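Local structure of ATP synthase subunit s, mitochondrial (Bos taurus, 3E4G) at residues E4-D16 / D70-E82. The protein regulates the mitochondrial membrane ATP synthase, being necessary for its proton conduction and blocking a proton leak through an alternative exit pathway. The protein carries 1 engineered substitution. Residues are numbered along the deposited sequence; the frame is centred on the assembly and turned at random. Where two conformers were deposited one is given.
Sequences EWLNAVFNKVDHD and DSCIMSIGFDHME. Engineered in segment 4-16: Glu4 (natural residue Gly).
Cys72 meets helix 2-11 through its sulfur, which lies 5.3 Å from the centroid of the Phe10 ring and oblique to it, a sulfur-aromatic contact. Next along the chain, the backbone of Ile73 and Met74 receives the side chain of buried Asn11, with Asn11 CG 3.6 Å from Met74 N; Asn11 CB also rests 4.0 Å from Ile76 CD1. Water links Ile76 O to Val13 N, accepting from the latter. Closely approached, Gly77 sends its CA-H to Asn11 O (CA to O 3.2 Å, 146° at the hydrogen). Val13 CG2, placed anti to its own carbonyl carbon, lies 3.8 Å from Asp79 CB and sits 3.5 Å above the centre of the His80 ring, a CH-pi contact 13° off the normal. That ring's rotation is fixed at its edge: His80 ND1 donates to a lone pair of Gly77 O at 2.8 Å, while a second water joins NE2 to Asp14 N. A leucine in place of His80 would probably leave this water without its ring partner and Gly77 O without the side-chain donor. Outside, Trp30 of helix 23-33 stacks on His80. CA-H...O and CH-pi contacts and bridging waters thus help join the N-terminal domain to the second leucine-rich repeat, at the loop and 3-10 segment following strand 63-69.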
loop_
_atom_site.group_PDB
_atom_site.type_symbol
_atom_site.label_atom_id
_atom_site.label_comp_id
_atom_site.label_asym_id
_atom_site.label_seq_id
_atom_site.Cartn_x
_atom_site.Cartn_y
_atom_site.Cartn_z
ATOM N N GLU A 4 11.630 -6.194 -17.324
ATOM C CA GLU A 4 10.206 -6.387 -17.122
ATOM C C GLU A 4 9.919 -7.670 -16.443
ATOM O O GLU A 4 9.090 -7.752 -15.502
ATOM C CB GLU A 4 9.444 -6.279 -18.431
ATOM C CG GLU A 4 9.425 -4.925 -18.935
ATOM C CD GLU A 4 8.757 -4.887 -20.315
ATOM O OE1 GLU A 4 7.731 -4.263 -20.404
ATOM O OE2 GLU A 4 9.263 -5.533 -21.228
ATOM N N TRP A 5 10.552 -8.752 -16.901
ATOM C CA TRP A 5 10.365 -10.067 -16.270
ATOM C C TRP A 5 10.812 -9.980 -14.774
ATOM O O TRP A 5 10.114 -10.524 -13.906
ATOM C CB TRP A 5 11.166 -11.151 -17.026
ATOM C CG TRP A 5 11.193 -12.425 -16.219
ATOM C CD1 TRP A 5 10.199 -13.307 -16.063
ATOM C CD2 TRP A 5 12.275 -12.808 -15.347
ATOM N NE1 TRP A 5 10.599 -14.275 -15.112
ATOM C CE2 TRP A 5 11.851 -13.957 -14.666
ATOM C CE3 TRP A 5 13.548 -12.273 -15.082
ATOM C CZ2 TRP A 5 12.646 -14.609 -13.696
ATOM C CZ3 TRP A 5 14.347 -12.936 -14.134
ATOM C CH2 TRP A 5 13.881 -14.062 -13.470
ATOM N N LEU A 6 11.939 -9.385 -14.537
ATOM C CA LEU A 6 12.479 -9.342 -13.192
ATOM C C LEU A 6 11.499 -8.606 -12.257
ATOM O O LEU A 6 11.197 -9.073 -11.135
ATOM C CB LEU A 6 13.832 -8.651 -13.203
ATOM C CG LEU A 6 14.618 -8.698 -11.895
ATOM C CD1 LEU A 6 15.006 -10.115 -11.536
ATOM C CD2 LEU A 6 15.807 -7.720 -11.947
ATOM N N ASN A 7 10.975 -7.441 -12.689
ATOM C CA ASN A 7 10.011 -6.734 -11.853
ATOM C C ASN A 7 8.777 -7.570 -11.626
ATOM O O ASN A 7 8.214 -7.571 -10.511
ATOM C CB ASN A 7 9.689 -5.366 -12.485
ATOM C CG ASN A 7 10.759 -4.292 -12.200
ATOM O OD1 ASN A 7 11.525 -4.329 -11.295
ATOM N ND2 ASN A 7 10.681 -3.260 -13.016
ATOM N N ALA A 8 8.323 -8.266 -12.678
ATOM C CA ALA A 8 7.153 -9.076 -12.531
ATOM C C ALA A 8 7.385 -10.201 -11.525
ATOM O O ALA A 8 6.502 -10.432 -10.673
ATOM C CB ALA A 8 6.699 -9.656 -13.889
ATOM N N VAL A 9 8.488 -10.902 -11.574
ATOM C CA VAL A 9 8.702 -12.008 -10.658
ATOM C C VAL A 9 8.964 -11.492 -9.225
ATOM O O VAL A 9 8.681 -12.226 -8.273
ATOM C CB VAL A 9 9.790 -12.957 -11.162
ATOM C CG1 VAL A 9 11.170 -12.476 -10.950
ATOM C CG2 VAL A 9 9.507 -14.339 -10.822
ATOM N N PHE A 10 9.507 -10.301 -9.079
ATOM C CA PHE A 10 9.588 -9.703 -7.726
ATOM C C PHE A 10 8.201 -9.528 -7.127
ATOM O O PHE A 10 8.019 -9.594 -5.895
ATOM C CB PHE A 10 10.362 -8.390 -7.740
ATOM C CG PHE A 10 11.838 -8.581 -7.469
ATOM C CD1 PHE A 10 12.443 -8.008 -6.352
ATOM C CD2 PHE A 10 12.652 -9.364 -8.327
ATOM C CE1 PHE A 10 13.762 -8.172 -6.032
ATOM C CE2 PHE A 10 13.993 -9.536 -8.033
ATOM C CZ PHE A 10 14.582 -8.926 -6.920
ATOM N N ASN A 11 7.247 -9.208 -7.961
ATOM C CA ASN A 11 5.859 -8.922 -7.517
ATOM C C ASN A 11 4.971 -10.138 -7.450
ATOM O O ASN A 11 3.996 -10.133 -6.674
ATOM C CB ASN A 11 5.237 -7.830 -8.400
ATOM C CG ASN A 11 5.711 -6.468 -7.977
ATOM O OD1 ASN A 11 6.627 -5.858 -8.650
ATOM N ND2 ASN A 11 5.176 -5.947 -6.930
ATOM N N LYS A 12 5.212 -11.174 -8.245
ATOM C CA LYS A 12 4.250 -12.254 -8.382
ATOM C C LYS A 12 4.015 -12.982 -7.073
ATOM O O LYS A 12 4.973 -13.321 -6.359
ATOM C CB LYS A 12 4.753 -13.241 -9.469
ATOM C CG LYS A 12 3.801 -14.404 -9.705
ATOM C CD LYS A 12 4.270 -15.295 -10.873
ATOM C CE LYS A 12 3.472 -16.493 -11.087
ATOM N NZ LYS A 12 2.141 -16.185 -11.436
ATOM N N VAL A 13 2.764 -13.260 -6.766
ATOM C CA VAL A 13 2.401 -14.009 -5.567
ATOM C C VAL A 13 2.756 -15.460 -5.725
ATOM O O VAL A 13 2.495 -16.104 -6.761
ATOM C CB VAL A 13 0.886 -13.870 -5.272
ATOM C CG1 VAL A 13 0.474 -14.778 -4.095
ATOM C CG2 VAL A 13 0.540 -12.473 -4.932
ATOM N N ASP A 14 3.357 -16.019 -4.712
ATOM C CA ASP A 14 3.522 -17.498 -4.589
ATOM C C ASP A 14 2.528 -18.002 -3.528
ATOM O O ASP A 14 2.684 -17.761 -2.323
ATOM C CB ASP A 14 4.927 -17.808 -4.246
ATOM C CG ASP A 14 5.218 -19.302 -4.275
ATOM O OD1 ASP A 14 6.349 -19.739 -4.680
ATOM O OD2 ASP A 14 4.324 -20.083 -3.953
ATOM N N HIS A 15 1.438 -18.577 -4.016
ATOM C CA HIS A 15 0.355 -18.990 -3.106
ATOM C C HIS A 15 0.772 -20.113 -2.192
ATOM O O HIS A 15 0.212 -20.299 -1.123
ATOM C CB HIS A 15 -0.923 -19.312 -3.883
ATOM C CG HIS A 15 -1.596 -18.088 -4.480
ATOM N ND1 HIS A 15 -2.321 -17.175 -3.735
ATOM C CD2 HIS A 15 -1.477 -17.545 -5.714
ATOM C CE1 HIS A 15 -2.717 -16.188 -4.520
ATOM N NE2 HIS A 15 -2.241 -16.397 -5.738
ATOM N N ASP A 16 1.755 -20.910 -2.625
ATOM C CA ASP A 16 2.313 -21.947 -1.751
ATOM C C ASP A 16 2.969 -21.296 -0.562
ATOM O O ASP A 16 2.870 -21.794 0.589
ATOM C CB ASP A 16 3.291 -22.832 -2.499
ATOM C CG ASP A 16 2.655 -23.712 -3.551
ATOM O OD1 ASP A 16 1.450 -24.016 -3.427
ATOM O OD2 ASP A 16 3.402 -23.992 -4.496
ATOM N N ASP A 70 10.706 4.375 -2.753
ATOM C CA ASP A 70 11.703 3.946 -3.745
ATOM C C ASP A 70 11.603 2.428 -3.918
ATOM O O ASP A 70 12.592 1.704 -3.917
ATOM C CB ASP A 70 13.107 4.389 -3.354
ATOM C CG ASP A 70 13.325 5.872 -3.588
ATOM O OD1 ASP A 70 13.081 6.279 -4.749
ATOM O OD2 ASP A 70 13.806 6.589 -2.716
ATOM N N SER A 71 10.378 1.940 -4.133
ATOM C CA SER A 71 10.051 0.519 -4.191
ATOM C C SER A 71 9.575 0.155 -5.592
ATOM O O SER A 71 8.975 0.981 -6.300
ATOM C CB SER A 71 8.976 0.235 -3.165
ATOM O OG SER A 71 8.444 -1.070 -3.250
ATOM N N CYS A 72 9.754 -1.117 -5.958
ATOM C CA CYS A 72 9.286 -1.628 -7.280
ATOM C C CYS A 72 7.987 -2.345 -7.207
ATOM O O CYS A 72 7.613 -3.026 -8.196
ATOM C CB CYS A 72 10.409 -2.516 -7.929
ATOM S SG CYS A 72 10.696 -4.055 -7.048
ATOM N N ILE A 73 7.202 -2.183 -6.142
ATOM C CA ILE A 73 5.889 -2.819 -6.089
ATOM C C ILE A 73 5.009 -2.279 -7.210
ATOM O O ILE A 73 5.029 -1.115 -7.607
ATOM C CB ILE A 73 5.229 -2.650 -4.718
ATOM C CG1 ILE A 73 5.029 -1.164 -4.341
ATOM C CG2 ILE A 73 5.990 -3.434 -3.662
ATOM C CD1 ILE A 73 4.362 -1.032 -2.929
ATOM N N MET A 74 4.146 -3.204 -7.701
ATOM C CA MET A 74 3.176 -2.829 -8.778
ATOM C C MET A 74 2.107 -3.835 -8.872
ATOM O O MET A 74 2.352 -5.016 -8.675
ATOM C CB MET A 74 3.790 -2.500 -9.993
ATOM C CG MET A 74 4.362 -3.568 -10.475
ATOM S SD MET A 74 5.207 -3.160 -12.102
ATOM C CE MET A 74 4.052 -2.134 -12.930
ATOM N N SER A 75 0.961 -3.419 -9.347
ATOM C CA SER A 75 -0.123 -4.212 -9.847
ATOM C C SER A 75 -0.386 -5.473 -9.089
ATOM O O SER A 75 -0.900 -5.449 -7.929
ATOM C CB SER A 75 0.022 -4.385 -11.407
ATOM O OG SER A 75 1.142 -5.231 -11.705
ATOM N N ILE A 76 -0.187 -6.600 -9.729
ATOM C CA ILE A 76 -0.600 -7.850 -9.122
ATOM C C ILE A 76 0.282 -8.168 -7.890
ATOM O O ILE A 76 -0.101 -9.054 -7.109
ATOM C CB ILE A 76 -0.860 -8.992 -10.103
ATOM C CG1 ILE A 76 0.466 -9.224 -10.738
ATOM C CG2 ILE A 76 -2.078 -8.708 -10.983
ATOM C CD1 ILE A 76 1.864 -8.842 -10.223
ATOM N N GLY A 77 1.403 -7.462 -7.610
ATOM C CA GLY A 77 2.060 -7.643 -6.313
ATOM C C GLY A 77 1.102 -7.366 -5.158
ATOM O O GLY A 77 1.199 -7.985 -4.104
ATOM N N PHE A 78 0.169 -6.439 -5.373
ATOM C CA PHE A 78 -0.783 -6.107 -4.318
ATOM C C PHE A 78 -1.743 -7.222 -4.001
ATOM O O PHE A 78 -2.422 -7.134 -2.959
ATOM C CB PHE A 78 -1.509 -4.798 -4.652
ATOM C CG PHE A 78 -0.617 -3.572 -4.587
ATOM C CD1 PHE A 78 -0.203 -3.025 -3.374
ATOM C CD2 PHE A 78 -0.133 -2.985 -5.720
ATOM C CE1 PHE A 78 0.633 -1.923 -3.322
ATOM C CE2 PHE A 78 0.727 -1.920 -5.683
ATOM C CZ PHE A 78 1.090 -1.350 -4.491
ATOM N N ASP A 79 -1.799 -8.285 -4.794
ATOM C CA ASP A 79 -2.549 -9.457 -4.392
ATOM C C ASP A 79 -1.995 -10.082 -3.103
ATOM O O ASP A 79 -2.723 -10.829 -2.410
ATOM C CB ASP A 79 -2.671 -10.457 -5.511
ATOM C CG ASP A 79 -3.621 -9.981 -6.651
ATOM O OD1 ASP A 79 -4.343 -8.983 -6.498
ATOM O OD2 ASP A 79 -3.592 -10.643 -7.678
ATOM N N HIS A 80 -0.748 -9.785 -2.754
ATOM C CA HIS A 80 -0.243 -10.223 -1.433
ATOM C C HIS A 80 -1.034 -9.587 -0.258
ATOM O O HIS A 80 -0.901 -10.016 0.875
ATOM C CB HIS A 80 1.233 -9.826 -1.225
ATOM C CG HIS A 80 2.216 -10.639 -2.029
ATOM N ND1 HIS A 80 2.678 -10.233 -3.266
ATOM C CD2 HIS A 80 2.850 -11.801 -1.770
ATOM C CE1 HIS A 80 3.562 -11.143 -3.677
ATOM N NE2 HIS A 80 3.673 -12.105 -2.807
ATOM N N MET A 81 -1.746 -8.534 -0.545
ATOM C CA MET A 81 -2.512 -7.736 0.489
ATOM C C MET A 81 -3.805 -8.531 0.869
ATOM O O MET A 81 -4.441 -8.157 1.849
ATOM C CB MET A 81 -2.895 -6.337 -0.028
ATOM C CG MET A 81 -1.659 -5.452 -0.358
ATOM S SD MET A 81 -0.530 -5.055 1.033
ATOM C CE MET A 81 -1.609 -4.141 2.063
ATOM N N GLU A 82 -4.225 -9.496 0.042
ATOM C CA GLU A 82 -5.577 -10.056 0.163
ATOM C C GLU A 82 -5.873 -10.635 1.494
ATOM O O GLU A 82 -7.034 -10.570 1.950
ATOM C CB GLU A 82 -5.752 -11.110 -0.948
ATOM C CG GLU A 82 -7.188 -11.453 -1.189
ATOM C CD GLU A 82 -7.704 -12.384 -0.253
ATOM O OE1 GLU A 82 -6.921 -13.269 0.208
ATOM O OE2 GLU A 82 -8.952 -12.371 0.043
HETATM O O HOH W 1 5.314 -14.346 -3.044
HETATM O O HOH W 2 0.691 -11.786 -8.076
#